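PDB 1ZA0: putative acyl-[acyl-carrier-protein] desaturase DesA2 from Mycobacterium tuberculosis, which may act as a desaturase in mycobacterial fatty acid biosynthesis, with a metal site inside a four-helix bundle that is thought to take two ferrous ions. Local coordinates for residues E29-A34 with L100-A105; C69-I74 with A163-N168; H108-A113 with R187-H192; A156-C161 with D223-D228. All blocks are in the same frame, centred on the assembly; numbering follows the deposited sequence.

How the contacts relate
The four contacts show how a diiron-type helical bundle grades from a polar surface to a metal-binding core. Contact 1 lies at the surface, where a salt bridge ties the loop after helix 9-27 to helix 95-121. Contact 3, about 7 Å away between centres, uses the same helix but is buried; there Glu-189 and His-192 bind a manganese ion beside a hydrogen bond between His-110 and Asp-188. Contacts 2 and 4 share helix 148-172 and are buried and apolar, meeting where Phe-165 packs on Leu-225. The metal joins contacts 3 and 4 through Glu-189, His-192 and Glu-159. Trp-103 in segment 100-105 links contact 1 to that site by a probable hydrogen bond to Glu-159.

Contact 1: E29-A34 with L100-A105; sequences EDIWFA and LGRWTA. With EDO (1,2-ethanediol), chain C.
Arg-102 reaches from helix 95-121 to Glu-29 in the loop after helix 9-27, and its path can be followed atom by atom. CB places CG anti to the backbone N (chi1 179°), the chain then bends at chi2, and CG and CD carry it toward the loop without touching it. NE turns back to its own helix, in a salt bridge with Glu-106. CZ spreads the guanidinium toward the acid, and NH2 makes the main bond, 2.8 Å to Glu-29 OE1 and nearly straight at 166°. The oxygen lies in the guanidinium plane, but OE1 is met on the anti side of the carboxylate, 28° out of the carboxylate plane. NH1 adds a weak bond to the same OE1, at 3.4 Å.

This pairing fastens a surface loop onto one of the long helices of the ferritin-like bundle. Ile-31 brings its CD1 methyl into van der Waals contact with NH2 of Arg-102 at 3.5 Å, oblique to the guanidinium. One residue further on, Trp-32 N donates to O1 of a bound 1,2-ethanediol at 3.0 Å, and that hydroxyl donates in turn to Trp-32 O. The indole nitrogen of Trp-32 is hydrogen-bonded to Asp-188 on helix 176-206.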
loop_
_atom_site.group_PDB
_atom_site.type_symbol
_atom_site.label_atom_id
_atom_site.label_comp_id
_atom_site.label_asym_id
_atom_site.label_seq_id
_atom_site.Cartn_x
_atom_site.Cartn_y
_atom_site.Cartn_z
ATOM N N GLU A 29 17.709 -6.451 1.207
ATOM C CA GLU A 29 16.513 -7.300 1.150
ATOM C C GLU A 29 16.506 -8.313 2.315
ATOM O O GLU A 29 17.565 -8.760 2.807
ATOM C CB GLU A 29 16.444 -8.021 -0.180
ATOM C CG GLU A 29 17.438 -9.148 -0.355
ATOM C CD GLU A 29 17.487 -9.658 -1.780
ATOM O OE1 GLU A 29 16.809 -9.098 -2.699
ATOM O OE2 GLU A 29 18.238 -10.637 -2.010
ATOM N N ASP A 30 15.309 -8.636 2.790
ATOM C CA ASP A 30 15.138 -9.683 3.817
ATOM C C ASP A 30 13.820 -10.413 3.470
ATOM O O ASP A 30 12.743 -10.043 3.964
ATOM C CB ASP A 30 15.056 -9.016 5.192
ATOM C CG ASP A 30 14.933 -10.020 6.335
ATOM O OD1 ASP A 30 15.223 -11.236 6.177
ATOM O OD2 ASP A 30 14.532 -9.649 7.458
ATOM N N ILE A 31 13.955 -11.406 2.606
ATOM C CA ILE A 31 12.890 -11.989 1.785
ATOM C C ILE A 31 11.989 -12.794 2.658
ATOM O O ILE A 31 12.448 -13.479 3.490
ATOM C CB ILE A 31 13.515 -12.859 0.623
ATOM C CG1 ILE A 31 14.303 -11.976 -0.346
ATOM C CG2 ILE A 31 12.486 -13.672 -0.186
ATOM C CD1 ILE A 31 13.646 -10.687 -0.729
ATOM N N TRP A 32 10.691 -12.625 2.487
ATOM C CA TRP A 32 9.680 -13.466 3.153
ATOM C C TRP A 32 8.742 -14.085 2.105
ATOM O O TRP A 32 8.700 -13.644 0.973
ATOM C CB TRP A 32 8.903 -12.644 4.185
ATOM C CG TRP A 32 8.099 -11.509 3.648
ATOM C CD1 TRP A 32 8.546 -10.272 3.278
ATOM C CD2 TRP A 32 6.666 -11.455 3.527
ATOM N NE1 TRP A 32 7.491 -9.460 2.901
ATOM C CE2 TRP A 32 6.323 -10.162 3.045
ATOM C CE3 TRP A 32 5.634 -12.376 3.769
ATOM C CZ2 TRP A 32 5.029 -9.781 2.793
ATOM C CZ3 TRP A 32 4.356 -11.993 3.528
ATOM C CH2 TRP A 32 4.052 -10.706 3.019
ATOM N N PHE A 33 8.034 -15.155 2.508
ATOM C CA PHE A 33 7.100 -15.884 1.648
ATOM C C PHE A 33 5.720 -15.818 2.274
ATOM O O PHE A 33 5.598 -15.926 3.469
ATOM C CB PHE A 33 7.597 -17.331 1.490
ATOM C CG PHE A 33 8.961 -17.413 0.915
ATOM C CD1 PHE A 33 9.149 -17.305 -0.462
ATOM C CD2 PHE A 33 10.092 -17.582 1.743
ATOM C CE1 PHE A 33 10.446 -17.354 -0.997
ATOM C CE2 PHE A 33 11.390 -17.598 1.193
ATOM C CZ PHE A 33 11.555 -17.497 -0.159
ATOM N N ALA A 34 4.719 -15.522 1.444
ATOM C CA ALA A 34 3.347 -15.449 1.824
ATOM C C ALA A 34 2.944 -16.732 2.593
ATOM O O ALA A 34 2.282 -16.640 3.645
ATOM C CB ALA A 34 2.476 -15.253 0.529
ATOM N N LEU A 100 10.612 -2.204 -11.826
ATOM C CA LEU A 100 9.152 -2.391 -11.952
ATOM C C LEU A 100 8.773 -3.839 -11.742
ATOM O O LEU A 100 7.706 -4.100 -11.168
ATOM C CB LEU A 100 8.490 -1.847 -13.243
ATOM N N GLY A 101 9.634 -4.753 -12.196
ATOM C CA GLY A 101 9.410 -6.187 -12.110
ATOM C C GLY A 101 9.496 -6.624 -10.650
ATOM O O GLY A 101 8.613 -7.363 -10.181
ATOM N N ARG A 102 10.528 -6.151 -9.954
ATOM C CA ARG A 102 10.686 -6.398 -8.526
ATOM C C ARG A 102 9.531 -5.816 -7.672
ATOM O O ARG A 102 8.973 -6.523 -6.827
ATOM C CB ARG A 102 12.040 -5.940 -8.008
ATOM C CG ARG A 102 12.225 -6.164 -6.475
ATOM C CD ARG A 102 12.225 -7.598 -6.054
ATOM N NE ARG A 102 12.662 -7.692 -4.681
ATOM C CZ ARG A 102 13.848 -8.169 -4.313
ATOM N NH1 ARG A 102 14.649 -8.662 -5.228
ATOM N NH2 ARG A 102 14.216 -8.153 -3.038
ATOM N N TRP A 103 9.176 -4.573 -7.911
ATOM C CA TRP A 103 8.107 -3.891 -7.196
ATOM C C TRP A 103 6.809 -4.654 -7.416
ATOM O O TRP A 103 6.104 -4.965 -6.465
ATOM C CB TRP A 103 7.961 -2.423 -7.633
ATOM C CG TRP A 103 6.756 -1.723 -7.033
ATOM C CD1 TRP A 103 6.711 -1.196 -5.806
ATOM C CD2 TRP A 103 5.475 -1.471 -7.622
ATOM N NE1 TRP A 103 5.465 -0.681 -5.550
ATOM C CE2 TRP A 103 4.692 -0.835 -6.661
ATOM C CE3 TRP A 103 4.886 -1.773 -8.860
ATOM C CZ2 TRP A 103 3.367 -0.474 -6.885
ATOM C CZ3 TRP A 103 3.569 -1.444 -9.074
ATOM C CH2 TRP A 103 2.832 -0.760 -8.107
ATOM N N THR A 104 6.503 -4.949 -8.689
ATOM C CA THR A 104 5.324 -5.758 -9.023
ATOM C C THR A 104 5.229 -7.100 -8.264
ATOM O O THR A 104 4.181 -7.460 -7.782
ATOM C CB THR A 104 5.283 -5.988 -10.554
ATOM O OG1 THR A 104 5.165 -4.684 -11.153
ATOM C CG2 THR A 104 3.986 -6.687 -10.985
ATOM N N ALA A 105 6.301 -7.835 -8.217
ATOM C CA ALA A 105 6.330 -9.108 -7.536
ATOM C C ALA A 105 6.082 -8.949 -6.037
ATOM O O ALA A 105 5.503 -9.845 -5.401
ATOM C CB ALA A 105 7.719 -9.776 -7.732
HETATM C C1 EDO C . 9.140 -9.668 -0.149
HETATM O O1 EDO C . 9.831 -10.826 0.220
HETATM C C2 EDO C . 10.027 -8.453 0.031
HETATM O O2 EDO C . 10.473 -8.291 1.362
#

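Contact 2: C69-I74 with A163-N168; sequences CEILLI and AVFCRN
Leu-72 and Phe-165 carry this contact, sliding past each other in opposite directions. Segments 69-74 and 163-168 run roughly antiparallel, at 146°, with axes 11.7 Å apart at closest approach, a spacing bridged by long side chains rather than by backbone. Phe-165 swings its ring across the gap with chi1 near trans (-171°), and its CE2 comes to 3.5 Å from Leu-72 CG. Both methyl carbons of the leucine also lie near that ring atom, so the branch point and its two arms gather round one corner of the ring. In Leu-72 a chi1 of -83° brings the branch point over, and both methyls then lie near Cys-166 SG, CD1 the nearer at 3.7 Å. Ile-71 adds a looser touch, CG2 lying 4.3 Å from Phe-165 CZ.

Leu-114 on helix 95-121 packs on Leu-72, while Ile-185 and Ala-186 on helix 176-206 meet Cys-166. Such packing of aliphatic, aromatic and sulfur-bearing side chains is that of the apolar core within the ferritin-like four-helix bundle.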
loop_
_atom_site.group_PDB
_atom_site.type_symbol
_atom_site.label_atom_id
_atom_site.label_comp_id
_atom_site.label_asym_id
_atom_site.label_seq_id
_atom_site.Cartn_x
_atom_site.Cartn_y
_atom_site.Cartn_z
ATOM N N CYS A 69 -8.202 -5.181 6.014
ATOM C CA CYS A 69 -7.541 -6.194 5.210
ATOM C C CYS A 69 -8.203 -6.362 3.806
ATOM O O CYS A 69 -7.527 -6.625 2.853
ATOM C CB CYS A 69 -7.510 -7.545 5.909
ATOM S SG CYS A 69 -6.387 -7.629 7.312
ATOM N N GLU A 70 -9.517 -6.279 3.749
ATOM C CA GLU A 70 -10.258 -6.383 2.493
ATOM C C GLU A 70 -9.961 -5.220 1.596
ATOM O O GLU A 70 -9.758 -5.411 0.407
ATOM C CB GLU A 70 -11.764 -6.494 2.720
ATOM C CG GLU A 70 -12.106 -7.751 3.476
ATOM C CD GLU A 70 -13.583 -7.933 3.721
ATOM O OE1 GLU A 70 -14.205 -7.222 4.543
ATOM O OE2 GLU A 70 -14.112 -8.856 3.069
ATOM N N ILE A 71 -9.857 -4.017 2.175
ATOM C CA ILE A 71 -9.447 -2.853 1.390
ATOM C C ILE A 71 -8.066 -3.050 0.808
ATOM O O ILE A 71 -7.850 -2.788 -0.379
ATOM C CB ILE A 71 -9.502 -1.564 2.267
ATOM C CG1 ILE A 71 -10.953 -1.240 2.608
ATOM C CG2 ILE A 71 -8.763 -0.368 1.541
ATOM C CD1 ILE A 71 -11.068 -0.314 3.842
ATOM N N LEU A 72 -7.119 -3.573 1.608
ATOM C CA LEU A 72 -5.743 -3.791 1.126
ATOM C C LEU A 72 -5.678 -4.788 -0.015
ATOM O O LEU A 72 -4.938 -4.626 -1.040
ATOM C CB LEU A 72 -4.803 -4.288 2.227
ATOM C CG LEU A 72 -4.175 -3.291 3.156
ATOM C CD1 LEU A 72 -3.331 -3.986 4.261
ATOM C CD2 LEU A 72 -3.390 -2.286 2.367
ATOM N N LEU A 73 -6.447 -5.834 0.186
ATOM C CA LEU A 73 -6.474 -6.915 -0.774
ATOM C C LEU A 73 -7.002 -6.440 -2.115
ATOM O O LEU A 73 -6.393 -6.727 -3.204
ATOM C CB LEU A 73 -7.287 -8.056 -0.216
ATOM C CG LEU A 73 -7.487 -9.200 -1.217
ATOM C CD1 LEU A 73 -6.114 -9.793 -1.681
ATOM C CD2 LEU A 73 -8.402 -10.249 -0.661
ATOM N N ILE A 74 -8.082 -5.652 -2.075
ATOM C CA ILE A 74 -8.681 -5.142 -3.311
ATOM C C ILE A 74 -7.672 -4.254 -4.043
ATOM O O ILE A 74 -7.500 -4.339 -5.256
ATOM C CB ILE A 74 -9.979 -4.331 -3.009
ATOM C CG1 ILE A 74 -11.106 -5.216 -2.475
ATOM C CG2 ILE A 74 -10.471 -3.534 -4.235
ATOM C CD1 ILE A 74 -11.733 -6.059 -3.502
ATOM N N ALA A 163 2.168 2.698 3.558
ATOM C CA ALA A 163 3.050 2.491 4.691
ATOM C C ALA A 163 2.386 2.917 6.020
ATOM O O ALA A 163 2.470 2.149 6.975
ATOM C CB ALA A 163 4.358 3.209 4.489
ATOM N N VAL A 164 1.693 4.057 6.027
ATOM C CA VAL A 164 0.960 4.553 7.183
ATOM C C VAL A 164 -0.252 3.632 7.546
ATOM O O VAL A 164 -0.409 3.192 8.686
ATOM C CB VAL A 164 0.498 5.976 6.931
ATOM C CG1 VAL A 164 -0.428 6.474 8.022
ATOM C CG2 VAL A 164 1.766 6.928 6.817
ATOM N N PHE A 165 -1.053 3.312 6.537
ATOM C CA PHE A 165 -2.141 2.342 6.668
ATOM C C PHE A 165 -1.693 1.044 7.304
ATOM O O PHE A 165 -2.280 0.635 8.301
ATOM C CB PHE A 165 -2.792 2.136 5.282
ATOM C CG PHE A 165 -4.066 1.333 5.272
ATOM C CD1 PHE A 165 -5.278 1.935 4.967
ATOM C CD2 PHE A 165 -4.034 -0.064 5.487
ATOM C CE1 PHE A 165 -6.483 1.181 4.900
ATOM C CE2 PHE A 165 -5.193 -0.824 5.389
ATOM C CZ PHE A 165 -6.446 -0.176 5.123
ATOM N N CYS A 166 -0.628 0.399 6.778
ATOM C CA CYS A 166 -0.253 -0.903 7.237
ATOM C C CYS A 166 0.467 -0.851 8.597
ATOM O O CYS A 166 0.332 -1.779 9.421
ATOM C CB CYS A 166 0.627 -1.624 6.211
ATOM S SG CYS A 166 -0.250 -2.038 4.703
ATOM N N ARG A 167 1.248 0.213 8.822
ATOM C CA ARG A 167 1.813 0.442 10.131
ATOM C C ARG A 167 0.711 0.573 11.227
ATOM O O ARG A 167 0.815 -0.084 12.296
ATOM C CB ARG A 167 2.741 1.669 10.137
ATOM C CG ARG A 167 3.370 1.876 11.522
ATOM N N ASN A 168 -0.317 1.387 10.947
ATOM C CA ASN A 168 -1.345 1.685 11.894
ATOM C C ASN A 168 -2.151 0.421 12.107
ATOM O O ASN A 168 -2.623 0.136 13.218
ATOM C CB ASN A 168 -2.266 2.845 11.441
ATOM C CG ASN A 168 -1.544 4.206 11.402
ATOM O OD1 ASN A 168 -0.401 4.336 11.912
ATOM N ND2 ASN A 168 -2.230 5.222 10.847
#

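Contact 3: H108-A113 with R187-H192; sequences HLHAIA and RDEVRH. With MN (manganese (II) ion), chain B; EDO (1,2-ethanediol), chain C.
The metal site at the heart of the bundle is lined here by helices 95-121 and 176-206, whose segments 108-113 and 187-192 run nearly antiparallel (161°). His-110 is expected from relatives to bind iron, but in this structure it binds no metal. Its NE2 donates to Asp-188 OD2 at 2.8 Å in a nearly straight bond (171°) that enters by the anti lone pair. Ring and carboxylate are almost coplanar, and CB of Asp-188 also lies at the ring's edge. At the other ring nitrogen, ND1 is hydrogen-bonded to Lys-76. Asp-188 OD2 takes a second bond from Trp-32, and OD1 accepts from the bound 1,2-ethanediol.

The manganese ion is held by Glu-189 OE2 at 2.1 Å, His-192 ND1 at 2.3 Å and a water, with Glu-107 and Glu-159 completing the site. Glu-189 bends at chi2 (-72°), which carries its carboxylate round to the metal; OE1 accepts from the metal-bound water and forms a salt bridge with Lys-76. The His-110 and His-192 rings, though near parallel, are slid so far apart that they barely overlap.

Glu-106 is second shell to the manganese through His-192 NE2; Asp-188 would be so only if His-110 bound iron. Engaged at both nitrogens by Asp-188 and Lys-76, His-110 is held in a hydrogen-bonded state distinct from the metal coordination inferred from relatives.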
loop_
_atom_site.group_PDB
_atom_site.type_symbol
_atom_site.label_atom_id
_atom_site.label_comp_id
_atom_site.label_asym_id
_atom_site.label_seq_id
_atom_site.Cartn_x
_atom_site.Cartn_y
_atom_site.Cartn_z
ATOM N N HIS A 108 2.391 -8.238 -5.526
ATOM C CA HIS A 108 1.676 -9.468 -5.756
ATOM C C HIS A 108 1.746 -10.381 -4.532
ATOM O O HIS A 108 0.795 -11.027 -4.189
ATOM C CB HIS A 108 2.297 -10.247 -6.895
ATOM C CG HIS A 108 1.459 -11.402 -7.320
ATOM N ND1 HIS A 108 1.909 -12.358 -8.198
ATOM C CD2 HIS A 108 0.189 -11.759 -6.993
ATOM C CE1 HIS A 108 0.941 -13.231 -8.431
ATOM N NE2 HIS A 108 -0.113 -12.894 -7.709
ATOM N N LEU A 109 2.940 -10.505 -3.983
ATOM C CA LEU A 109 3.221 -11.268 -2.791
ATOM C C LEU A 109 2.308 -10.882 -1.614
ATOM O O LEU A 109 1.764 -11.769 -0.949
ATOM C CB LEU A 109 4.698 -11.180 -2.411
ATOM C CG LEU A 109 5.038 -12.122 -1.213
ATOM C CD1 LEU A 109 5.348 -13.550 -1.698
ATOM C CD2 LEU A 109 6.173 -11.576 -0.437
ATOM N N HIS A 110 2.084 -9.589 -1.435
ATOM C CA HIS A 110 1.222 -9.050 -0.424
ATOM C C HIS A 110 -0.200 -9.540 -0.639
ATOM O O HIS A 110 -0.830 -10.013 0.316
ATOM C CB HIS A 110 1.203 -7.459 -0.477
ATOM C CG HIS A 110 2.548 -6.847 -0.232
ATOM N ND1 HIS A 110 2.846 -5.522 -0.538
ATOM C CD2 HIS A 110 3.661 -7.368 0.357
ATOM C CE1 HIS A 110 4.096 -5.284 -0.159
ATOM N NE2 HIS A 110 4.608 -6.384 0.388
ATOM N N ALA A 111 -0.683 -9.446 -1.890
ATOM C CA ALA A 111 -2.036 -9.895 -2.248
ATOM C C ALA A 111 -2.189 -11.432 -1.968
ATOM O O ALA A 111 -3.197 -11.871 -1.413
ATOM C CB ALA A 111 -2.340 -9.562 -3.714
ATOM N N ILE A 112 -1.179 -12.236 -2.274
ATOM C CA ILE A 112 -1.304 -13.672 -2.053
ATOM C C ILE A 112 -1.399 -13.952 -0.561
ATOM O O ILE A 112 -2.231 -14.769 -0.123
ATOM C CB ILE A 112 -0.092 -14.433 -2.620
ATOM C CG1 ILE A 112 -0.034 -14.324 -4.173
ATOM C CG2 ILE A 112 -0.156 -15.876 -2.217
ATOM C CD1 ILE A 112 1.470 -14.621 -4.688
ATOM N N ALA A 113 -0.498 -13.331 0.216
ATOM C CA ALA A 113 -0.451 -13.559 1.665
ATOM C C ALA A 113 -1.831 -13.184 2.285
ATOM O O ALA A 113 -2.413 -13.956 3.032
ATOM C CB ALA A 113 0.599 -12.729 2.318
ATOM N N ARG A 187 6.712 -2.925 6.167
ATOM C CA ARG A 187 8.147 -2.764 5.914
ATOM C C ARG A 187 8.510 -2.706 4.423
ATOM O O ARG A 187 9.418 -1.941 4.009
ATOM C CB ARG A 187 8.937 -3.848 6.597
ATOM C CG ARG A 187 8.899 -3.760 8.086
ATOM C CD ARG A 187 9.617 -4.897 8.809
ATOM N NE ARG A 187 9.174 -4.952 10.215
ATOM C CZ ARG A 187 9.569 -4.103 11.164
ATOM N NH1 ARG A 187 10.515 -3.166 10.907
ATOM N NH2 ARG A 187 9.069 -4.221 12.390
ATOM N N ASP A 188 7.802 -3.473 3.612
ATOM C CA ASP A 188 7.935 -3.386 2.167
ATOM C C ASP A 188 7.428 -2.050 1.689
ATOM O O ASP A 188 8.087 -1.431 0.866
ATOM C CB ASP A 188 7.195 -4.512 1.430
ATOM C CG ASP A 188 7.868 -5.847 1.544
ATOM O OD1 ASP A 188 9.100 -5.978 1.833
ATOM O OD2 ASP A 188 7.209 -6.892 1.324
ATOM N N GLU A 189 6.304 -1.558 2.213
ATOM C CA GLU A 189 5.767 -0.316 1.769
ATOM C C GLU A 189 6.711 0.888 2.087
ATOM O O GLU A 189 6.786 1.826 1.280
ATOM C CB GLU A 189 4.385 -0.014 2.373
ATOM C CG GLU A 189 3.337 -1.103 2.181
ATOM C CD GLU A 189 2.829 -1.235 0.757
ATOM O OE1 GLU A 189 1.573 -1.060 0.558
ATOM O OE2 GLU A 189 3.638 -1.584 -0.140
ATOM N N VAL A 190 7.408 0.831 3.224
ATOM C CA VAL A 190 8.418 1.832 3.560
ATOM C C VAL A 190 9.526 1.878 2.479
ATOM O O VAL A 190 9.975 2.962 2.034
ATOM C CB VAL A 190 8.953 1.614 4.989
ATOM C CG1 VAL A 190 10.263 2.412 5.254
ATOM C CG2 VAL A 190 7.850 1.943 6.039
ATOM N N ARG A 191 9.943 0.700 2.101
ATOM C CA ARG A 191 10.928 0.508 1.057
ATOM C C ARG A 191 10.464 0.970 -0.314
ATOM O O ARG A 191 11.242 1.598 -1.062
ATOM C CB ARG A 191 11.405 -0.935 1.053
ATOM C CG ARG A 191 12.242 -1.256 2.232
ATOM C CD ARG A 191 12.424 -2.759 2.466
ATOM N NE ARG A 191 12.971 -3.523 1.345
ATOM C CZ ARG A 191 14.281 -3.635 1.071
ATOM N NH1 ARG A 191 15.175 -2.933 1.744
ATOM N NH2 ARG A 191 14.708 -4.398 0.073
ATOM N N HIS A 192 9.163 0.767 -0.616
ATOM C CA HIS A 192 8.598 1.191 -1.860
ATOM C C HIS A 192 8.587 2.734 -1.912
ATOM O O HIS A 192 8.951 3.396 -2.947
ATOM C CB HIS A 192 7.178 0.591 -2.028
ATOM C CG HIS A 192 7.155 -0.916 -2.227
ATOM N ND1 HIS A 192 5.982 -1.633 -2.410
ATOM C CD2 HIS A 192 8.161 -1.837 -2.189
ATOM C CE1 HIS A 192 6.292 -2.918 -2.575
ATOM N NE2 HIS A 192 7.591 -3.078 -2.397
HETATM MN MN MN B . 3.768 -0.928 -2.097
HETATM C C1 EDO C . 9.140 -9.668 -0.149
HETATM O O1 EDO C . 9.831 -10.826 0.220
HETATM C C2 EDO C . 10.027 -8.453 0.031
HETATM O O2 EDO C . 10.473 -8.291 1.362
HETATM O O HOH W 1 1.703 -0.307 -2.326
#

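Contact 4: A156-C161 with D223-D228; sequences AFYERC and DVLGAD. With MN (manganese (II) ion), chain B.
This is a buried apolar contact in which a loop, lying between helices 208-221 and 233-241, packs against helix 148-172. Leu-225 makes the contact from the loop side. Its CD2 lies between the Tyr-158 ring, obliquely approached at 3.5 Å from CE1, and Cys-161 CB. The other methyl, CD1, rests 3.7 Å from the carbonyl oxygen of Cys-161, and CG sits 3.9 Å from the CB of that residue. One leucine thus spans two helix positions about a turn apart. Tyr-158 has an extended first torsion (chi1 178°), which sends its ring to the meeting point.

The loop takes its shape from a type II turn, Val-224 to Ala-227, closed by the bond from Ala-227 N to Val-224 O at 3.2 Å; Gly-226 is its third residue, where a positive phi (92°) suits glycine. Leu-75 on helix 63-77 touches both Tyr-158 and Leu-225, adding a third element to the cluster.

Glu-159, next to Tyr-158, grips the manganese ion with both carboxylate oxygens, at 2.3 Å for OE1 and 2.4 Å for OE2. One side of the helix therefore packs on the loop while Glu-159 turns away from it to the metal, as in the ferritin-like bundles of the type 2 fatty acid desaturases.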
loop_
_atom_site.group_PDB
_atom_site.type_symbol
_atom_site.label_atom_id
_atom_site.label_comp_id
_atom_site.label_asym_id
_atom_site.label_seq_id
_atom_site.Cartn_x
_atom_site.Cartn_y
_atom_site.Cartn_z
ATOM N N ALA A 156 4.927 7.980 -5.017
ATOM C CA ALA A 156 5.551 8.256 -3.746
ATOM C C ALA A 156 4.519 8.491 -2.656
ATOM O O ALA A 156 4.657 7.976 -1.515
ATOM C CB ALA A 156 6.538 9.487 -3.877
ATOM N N PHE A 157 3.493 9.263 -2.975
ATOM C CA PHE A 157 2.464 9.531 -2.010
ATOM C C PHE A 157 1.643 8.264 -1.696
ATOM O O PHE A 157 1.211 8.061 -0.584
ATOM C CB PHE A 157 1.518 10.584 -2.539
ATOM C CG PHE A 157 1.964 11.967 -2.309
ATOM C CD1 PHE A 157 1.925 12.509 -1.044
ATOM C CD2 PHE A 157 2.374 12.782 -3.394
ATOM C CE1 PHE A 157 2.319 13.811 -0.812
ATOM C CE2 PHE A 157 2.776 14.133 -3.163
ATOM C CZ PHE A 157 2.762 14.627 -1.874
ATOM N N TYR A 158 1.337 7.511 -2.744
ATOM C CA TYR A 158 0.476 6.359 -2.655
ATOM C C TYR A 158 1.165 5.249 -1.822
ATOM O O TYR A 158 0.539 4.671 -0.940
ATOM C CB TYR A 158 0.108 5.856 -4.074
ATOM C CG TYR A 158 -0.773 4.605 -4.074
ATOM C CD1 TYR A 158 -2.142 4.724 -3.886
ATOM C CD2 TYR A 158 -0.236 3.336 -4.224
ATOM C CE1 TYR A 158 -2.981 3.605 -3.874
ATOM C CE2 TYR A 158 -1.077 2.196 -4.213
ATOM C CZ TYR A 158 -2.446 2.350 -4.016
ATOM O OH TYR A 158 -3.326 1.271 -4.002
ATOM N N GLU A 159 2.455 5.023 -2.042
ATOM C CA GLU A 159 3.222 4.159 -1.186
ATOM C C GLU A 159 3.333 4.657 0.239
ATOM O O GLU A 159 3.310 3.862 1.161
ATOM C CB GLU A 159 4.602 3.847 -1.762
ATOM C CG GLU A 159 4.519 3.088 -3.065
ATOM C CD GLU A 159 4.137 1.615 -2.779
ATOM O OE1 GLU A 159 3.868 1.282 -1.568
ATOM O OE2 GLU A 159 4.163 0.793 -3.683
ATOM N N ARG A 160 3.397 5.965 0.444
ATOM C CA ARG A 160 3.431 6.454 1.807
ATOM C C ARG A 160 2.071 6.194 2.498
ATOM O O ARG A 160 2.050 5.831 3.629
ATOM C CB ARG A 160 3.745 7.950 1.850
ATOM C CG ARG A 160 3.934 8.482 3.305
ATOM C CD ARG A 160 4.499 9.899 3.355
ATOM N NE ARG A 160 4.979 10.276 4.675
ATOM C CZ ARG A 160 6.232 10.334 5.092
ATOM N NH1 ARG A 160 7.244 10.011 4.314
ATOM N NH2 ARG A 160 6.454 10.711 6.343
ATOM N N CYS A 161 0.972 6.405 1.783
ATOM C CA CYS A 161 -0.353 6.013 2.272
ATOM C C CYS A 161 -0.374 4.530 2.687
ATOM O O CYS A 161 -0.844 4.219 3.780
ATOM C CB CYS A 161 -1.454 6.243 1.240
ATOM S SG CYS A 161 -1.678 7.965 0.804
ATOM N N ASP A 223 -6.945 10.993 -2.408
ATOM C CA ASP A 223 -8.071 10.586 -1.518
ATOM C C ASP A 223 -7.619 9.438 -0.596
ATOM O O ASP A 223 -6.533 8.930 -0.747
ATOM C CB ASP A 223 -9.297 10.181 -2.355
ATOM C CG ASP A 223 -10.685 10.592 -1.688
ATOM O OD1 ASP A 223 -10.810 10.722 -0.439
ATOM O OD2 ASP A 223 -11.713 10.753 -2.370
ATOM N N VAL A 224 -8.429 9.048 0.367
ATOM C CA VAL A 224 -8.036 7.939 1.230
ATOM C C VAL A 224 -7.981 6.631 0.442
ATOM O O VAL A 224 -8.640 6.460 -0.590
ATOM C CB VAL A 224 -8.960 7.778 2.478
ATOM C CG1 VAL A 224 -9.118 9.109 3.213
ATOM C CG2 VAL A 224 -10.273 7.219 2.107
ATOM N N LEU A 225 -7.174 5.708 0.927
ATOM C CA LEU A 225 -7.069 4.414 0.269
ATOM C C LEU A 225 -8.429 3.733 0.185
ATOM O O LEU A 225 -9.142 3.589 1.177
ATOM C CB LEU A 225 -6.027 3.522 0.954
ATOM C CG LEU A 225 -4.586 3.991 0.837
ATOM C CD1 LEU A 225 -3.769 3.061 1.754
ATOM C CD2 LEU A 225 -4.045 3.948 -0.557
ATOM N N GLY A 226 -8.815 3.334 -1.017
ATOM C CA GLY A 226 -10.061 2.576 -1.191
ATOM C C GLY A 226 -11.298 3.431 -1.488
ATOM O O GLY A 226 -12.394 2.893 -1.632
ATOM N N ALA A 227 -11.112 4.743 -1.569
ATOM C CA ALA A 227 -12.132 5.725 -1.986
ATOM C C ALA A 227 -12.838 5.411 -3.336
ATOM O O ALA A 227 -13.951 5.814 -3.550
ATOM C CB ALA A 227 -11.470 7.103 -2.070
ATOM N N ASP A 228 -12.134 4.716 -4.226
ATOM C CA ASP A 228 -12.631 4.275 -5.536
ATOM C C ASP A 228 -13.355 2.900 -5.496
ATOM O O ASP A 228 -13.872 2.450 -6.532
ATOM C CB ASP A 228 -11.449 4.178 -6.546
ATOM C CG ASP A 228 -10.332 3.136 -6.096
ATOM O OD1 ASP A 228 -9.926 3.085 -4.877
ATOM O OD2 ASP A 228 -9.807 2.318 -6.902
HETATM MN MN MN B . 3.768 -0.928 -2.097
HETATM O O HOH W 1 1.703 -0.307 -2.326
#